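Local coordinates for ERPC (Borrelia burgdorferi, PDB 4BXM), which is an outer surface lipoprotein of the Lyme disease spirochaete that acquires host complement regulators, probably binding factor H to help the bacterium withstand complement, at residues G89-T94 against N112-T117; D123-I128 against A146-D151. One frame throughout, in Å; residues are numbered along the deposited sequence.

Interaction 1 of 2, residues G89-T94 against N112-T117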
# COMPACT_ATOMS: atom_id res chain seq x y z
N GLY A 89 -4.63 -12.96 -0.10
CA GLY A 89 -3.21 -13.25 -0.34
C GLY A 89 -3.07 -13.71 -1.78
O GLY A 89 -3.99 -14.31 -2.33
N GLY A 90 -1.99 -13.28 -2.45
CA GLY A 90 -1.84 -13.53 -3.91
C GLY A 90 -0.85 -12.55 -4.50
O GLY A 90 0.04 -12.11 -3.81
N SER A 91 -1.07 -12.10 -5.74
CA SER A 91 -0.12 -11.18 -6.34
C SER A 91 -0.86 -10.29 -7.37
O SER A 91 -1.91 -10.65 -7.90
CB SER A 91 1.09 -11.94 -6.97
OG SER A 91 0.60 -12.67 -8.09
N PHE A 92 -0.33 -9.10 -7.57
CA PHE A 92 -0.81 -8.22 -8.65
C PHE A 92 0.36 -7.38 -9.13
O PHE A 92 1.35 -7.13 -8.40
CB PHE A 92 -2.03 -7.34 -8.22
CG PHE A 92 -1.72 -6.46 -7.06
CD1 PHE A 92 -1.73 -6.97 -5.77
CD2 PHE A 92 -1.28 -5.15 -7.26
CE1 PHE A 92 -1.41 -6.17 -4.71
CE2 PHE A 92 -0.90 -4.37 -6.19
CZ PHE A 92 -0.99 -4.87 -4.91
N LYS A 93 0.22 -6.92 -10.36
CA LYS A 93 1.17 -5.98 -10.95
C LYS A 93 0.71 -4.52 -10.86
O LYS A 93 -0.34 -4.17 -11.38
CB LYS A 93 1.44 -6.38 -12.42
CG LYS A 93 2.83 -5.97 -12.90
CD LYS A 93 2.95 -6.12 -14.42
CE LYS A 93 2.29 -4.92 -15.12
NZ LYS A 93 1.93 -5.21 -16.55
N THR A 94 1.54 -3.66 -10.29
CA THR A 94 1.34 -2.24 -10.39
C THR A 94 1.84 -1.68 -11.72
O THR A 94 2.76 -2.25 -12.33
CB THR A 94 2.05 -1.58 -9.21
OG1 THR A 94 3.47 -1.88 -9.19
CG2 THR A 94 1.44 -2.18 -7.94
N ASN A 112 5.73 -1.51 -13.54
CA ASN A 112 5.54 -2.91 -13.63
C ASN A 112 5.99 -3.72 -12.43
O ASN A 112 6.33 -4.84 -12.58
CB ASN A 112 6.26 -3.44 -14.91
CG ASN A 112 5.86 -2.65 -16.13
OD1 ASN A 112 6.71 -2.12 -16.87
ND2 ASN A 112 4.58 -2.49 -16.32
N LYS A 113 6.03 -3.17 -11.23
CA LYS A 113 6.53 -3.98 -10.06
C LYS A 113 5.38 -4.84 -9.53
O LYS A 113 4.25 -4.37 -9.33
CB LYS A 113 7.01 -3.09 -8.99
CG LYS A 113 7.27 -3.73 -7.63
CD LYS A 113 7.66 -2.62 -6.66
CE LYS A 113 7.93 -3.14 -5.26
NZ LYS A 113 8.90 -4.26 -5.38
N GLU A 114 5.66 -6.09 -9.34
CA GLU A 114 4.76 -7.10 -8.90
C GLU A 114 4.73 -6.99 -7.37
O GLU A 114 5.75 -6.93 -6.74
CB GLU A 114 5.31 -8.48 -9.35
CG GLU A 114 4.31 -9.69 -9.28
CD GLU A 114 3.07 -9.56 -10.22
OE1 GLU A 114 3.15 -8.89 -11.31
OE2 GLU A 114 1.97 -10.11 -9.88
N ILE A 115 3.54 -6.96 -6.81
CA ILE A 115 3.34 -7.00 -5.34
C ILE A 115 2.82 -8.37 -4.92
O ILE A 115 1.80 -8.83 -5.43
CB ILE A 115 2.34 -5.92 -4.91
CG1 ILE A 115 2.83 -4.53 -5.28
CG2 ILE A 115 2.08 -5.92 -3.42
CD1 ILE A 115 4.16 -4.18 -4.74
N ILE A 116 3.52 -9.01 -3.98
CA ILE A 116 3.14 -10.29 -3.45
C ILE A 116 2.59 -10.11 -2.04
O ILE A 116 3.22 -9.51 -1.22
CB ILE A 116 4.30 -11.30 -3.51
CG1 ILE A 116 4.52 -11.66 -5.01
CG2 ILE A 116 3.91 -12.57 -2.79
CD1 ILE A 116 5.71 -12.56 -5.24
N THR A 117 1.36 -10.58 -1.81
CA THR A 117 0.70 -10.40 -0.50
C THR A 117 0.55 -11.75 0.18
O THR A 117 0.53 -12.79 -0.47
CB THR A 117 -0.71 -9.77 -0.60
OG1 THR A 117 -1.57 -10.63 -1.28
CG2 THR A 117 -0.72 -8.38 -1.34
O HOH W 1 5.07 -0.57 -10.81
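Thr94 and Lys113 are joined twice: the Lys113 carbonyl O accepts from both Thr94 N (3.0 Å) and Thr94 OG1 (2.6 Å). The hydroxyl approaches in the carbonyl plane, on a lone pair; its place between Thr94 N and C (chi1 59°) lets the one residue give both bonds. A water donates to Thr94 OG1 and accepts from Lys113 N. Farther along, the antiparallel strands pair through Phe92, whose N and O both bond Ile115, the bond from Ile115 N to Phe92 O being the shorter at 2.7 Å. Thr117 N gives Gly90 O a nearly straight bond. Gly90 N reaches Thr117 O at 3.2 Å from well above the carbonyl plane, and has a weak bond to Thr117 OG1, a hydroxyl also hydrogen-bonded to Ala85 O of helix 79-88. On the face that carries Phe92, Ile115 and Thr117, Ile115 CB sits over the Phe92 ring, 3.8 Å from its centroid in a CH-pi contact, while Phe82 meets that ring edge-to-face. On the other face of the sheet, Glu114 bends at chi2 (63°) and lays its carboxylate across the Phe92-Lys93 backbone, where OE2 accepts a weak bond from Ser91 OG. The chemistry implies an edge pairing secured mainly by backbone bonds and a doubly used carbonyl, with a largely apolar side packed on helix 79-88 and a loosely tied polar side.

Interaction 2 of 2, residues D123-I128 against A146-D151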
# COMPACT_ATOMS: atom_id res chain seq x y z
N ASP A 123 0.29 -9.96 16.73
CA ASP A 123 -0.40 -9.72 18.03
C ASP A 123 -1.83 -10.21 17.91
O ASP A 123 -2.78 -9.51 18.22
CB ASP A 123 -0.43 -8.23 18.41
CG ASP A 123 0.97 -7.65 18.62
OD1 ASP A 123 1.90 -8.45 18.85
OD2 ASP A 123 1.12 -6.40 18.53
N ASP A 124 -1.95 -11.39 17.33
CA ASP A 124 -3.24 -12.09 17.25
C ASP A 124 -4.25 -11.66 16.17
O ASP A 124 -5.23 -12.39 15.91
CB ASP A 124 -3.97 -12.09 18.59
CG ASP A 124 -4.59 -13.42 18.89
OD1 ASP A 124 -3.80 -14.37 19.10
OD2 ASP A 124 -5.83 -13.55 18.88
N PHE A 125 -4.01 -10.51 15.53
CA PHE A 125 -4.86 -10.05 14.42
C PHE A 125 -4.23 -10.39 13.03
O PHE A 125 -3.02 -10.32 12.87
CB PHE A 125 -5.11 -8.56 14.56
CG PHE A 125 -6.06 -8.22 15.66
CD1 PHE A 125 -5.60 -8.06 16.98
CD2 PHE A 125 -7.42 -8.07 15.39
CE1 PHE A 125 -6.48 -7.74 18.01
CE2 PHE A 125 -8.31 -7.75 16.42
CZ PHE A 125 -7.84 -7.59 17.73
N GLU A 126 -5.05 -10.75 12.07
CA GLU A 126 -4.62 -11.03 10.70
C GLU A 126 -4.40 -9.74 9.89
O GLU A 126 -5.29 -8.89 9.75
CB GLU A 126 -5.68 -11.89 10.01
CG GLU A 126 -5.89 -13.22 10.70
CD GLU A 126 -6.60 -14.22 9.79
OE1 GLU A 126 -7.80 -14.02 9.46
OE2 GLU A 126 -5.98 -15.20 9.38
N TYR A 127 -3.17 -9.55 9.42
CA TYR A 127 -2.85 -8.46 8.50
C TYR A 127 -2.47 -9.00 7.10
O TYR A 127 -2.01 -10.14 6.95
CB TYR A 127 -1.72 -7.67 9.04
CG TYR A 127 -2.02 -6.95 10.30
CD1 TYR A 127 -2.11 -7.63 11.51
CD2 TYR A 127 -2.17 -5.58 10.30
CE1 TYR A 127 -2.36 -6.97 12.69
CE2 TYR A 127 -2.43 -4.89 11.48
CZ TYR A 127 -2.53 -5.60 12.66
OH TYR A 127 -2.78 -4.90 13.78
N ILE A 128 -2.66 -8.16 6.08
CA ILE A 128 -2.16 -8.43 4.74
C ILE A 128 -0.84 -7.82 4.79
O ILE A 128 -0.73 -6.69 5.29
CB ILE A 128 -3.00 -7.75 3.65
CG1 ILE A 128 -4.28 -8.56 3.37
CG2 ILE A 128 -2.25 -7.64 2.31
CD1 ILE A 128 -4.09 -9.83 2.57
N ALA A 146 2.09 -3.62 6.28
CA ALA A 146 0.92 -4.40 6.73
C ALA A 146 -0.32 -3.57 6.95
O ALA A 146 -0.28 -2.37 7.34
CB ALA A 146 1.25 -5.20 7.99
N ILE A 147 -1.43 -4.21 6.66
CA ILE A 147 -2.75 -3.57 6.72
C ILE A 147 -3.72 -4.58 7.30
O ILE A 147 -3.79 -5.71 6.85
CB ILE A 147 -3.32 -3.21 5.32
CG1 ILE A 147 -2.50 -2.11 4.68
CG2 ILE A 147 -4.76 -2.76 5.48
CD1 ILE A 147 -2.57 -1.97 3.17
N LEU A 148 -4.58 -4.14 8.20
CA LEU A 148 -5.54 -5.08 8.77
C LEU A 148 -6.43 -5.78 7.76
O LEU A 148 -7.08 -5.21 6.92
CB LEU A 148 -6.39 -4.36 9.85
CG LEU A 148 -7.15 -5.22 10.85
CD1 LEU A 148 -6.20 -6.08 11.69
CD2 LEU A 148 -7.96 -4.28 11.75
N LEU A 149 -6.48 -7.08 7.85
CA LEU A 149 -7.16 -7.87 6.86
C LEU A 149 -8.65 -7.59 6.81
O LEU A 149 -9.26 -7.58 5.72
CB LEU A 149 -6.90 -9.36 7.12
CG LEU A 149 -7.78 -10.28 6.27
CD1 LEU A 149 -7.53 -10.11 4.78
CD2 LEU A 149 -7.50 -11.69 6.71
N GLU A 150 -9.25 -7.33 7.99
CA GLU A 150 -10.69 -7.08 8.06
C GLU A 150 -11.07 -5.79 7.47
O GLU A 150 -12.07 -5.72 6.83
CB GLU A 150 -11.20 -7.16 9.50
CG GLU A 150 -11.63 -8.61 9.79
CD GLU A 150 -12.74 -9.07 8.83
OE1 GLU A 150 -13.73 -8.30 8.69
OE2 GLU A 150 -12.62 -10.16 8.20
N ASP A 151 -10.24 -4.77 7.67
CA ASP A 151 -10.41 -3.45 7.02
C ASP A 151 -10.52 -3.53 5.50
O ASP A 151 -11.34 -2.83 4.93
CB ASP A 151 -9.26 -2.51 7.34
CG ASP A 151 -9.31 -1.97 8.74
OD1 ASP A 151 -10.43 -2.04 9.30
OD2 ASP A 151 -8.23 -1.48 9.24
O HOH W 2 -7.76 -8.56 10.46
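Leu148 lays its CD1 methyl over one face of the Tyr127 ring, 3.9 Å from the centroid and 15° off the ring normal, a CH-pi contact displaced toward the rim. The leucine CB leads away from strand 125-134, but CG stands anti to the backbone N (chi1 -163°) and chi2 turns CD1 back to the tyrosine. The same methyl also touches Phe125 CB (3.9 Å). Ile147 N lies in plane at the edge of the Tyr127 ring, and Ala146 CB packs against Tyr127 CB at 4.0 Å. Leu149, unlike Leu148, points its CB toward strand 125-134: it runs alongside Glu126, CD2 against the glutamate's CB and OE1, and sends CD1 obliquely to Ile128 CG1 (3.9 Å). Two backbone bonds join Ile128 and Ile147, the one from Ile128 N to Ile147 O measuring 2.8 Å. Beyond them the strand gives way to the helix, with Leu148 as N-cap residue. Here the Glu126 carbonyl O takes a bond from Leu149 N (2.9 Å) and another from a water that in turn accepts from Glu150 N. Two amides of the helix's first turn are thus satisfied, directly or through water, by the partner strand, which implies that the hairpin fixes the start of the C-terminal helix by polar bonds while Leu148 packs on Tyr127 and Leu149 on Glu126 and Ile128.

After the first four strands and helix 79-88, the chain runs along strand 90-93 and returns after a 17-residue excursion containing helix 104-108 to close the first loop at interaction 1. Strand 114-122 then turns directly into strand 125-134, and interaction 2 closes the hairpin of strands 125-134 and 142-148, with 17 residues between the segments, most of them strand, just before helix 149-156. The loops follow in series, neither nested nor crossed. Their centres lie about 18 Å apart, yet they touch: Thr117 CB packs on Ile128 CG2 at 3.9 Å. They pair the first and last two of four strands that are neighbours across the sheet, and tie both helix 79-88 and the C-terminal helix to it.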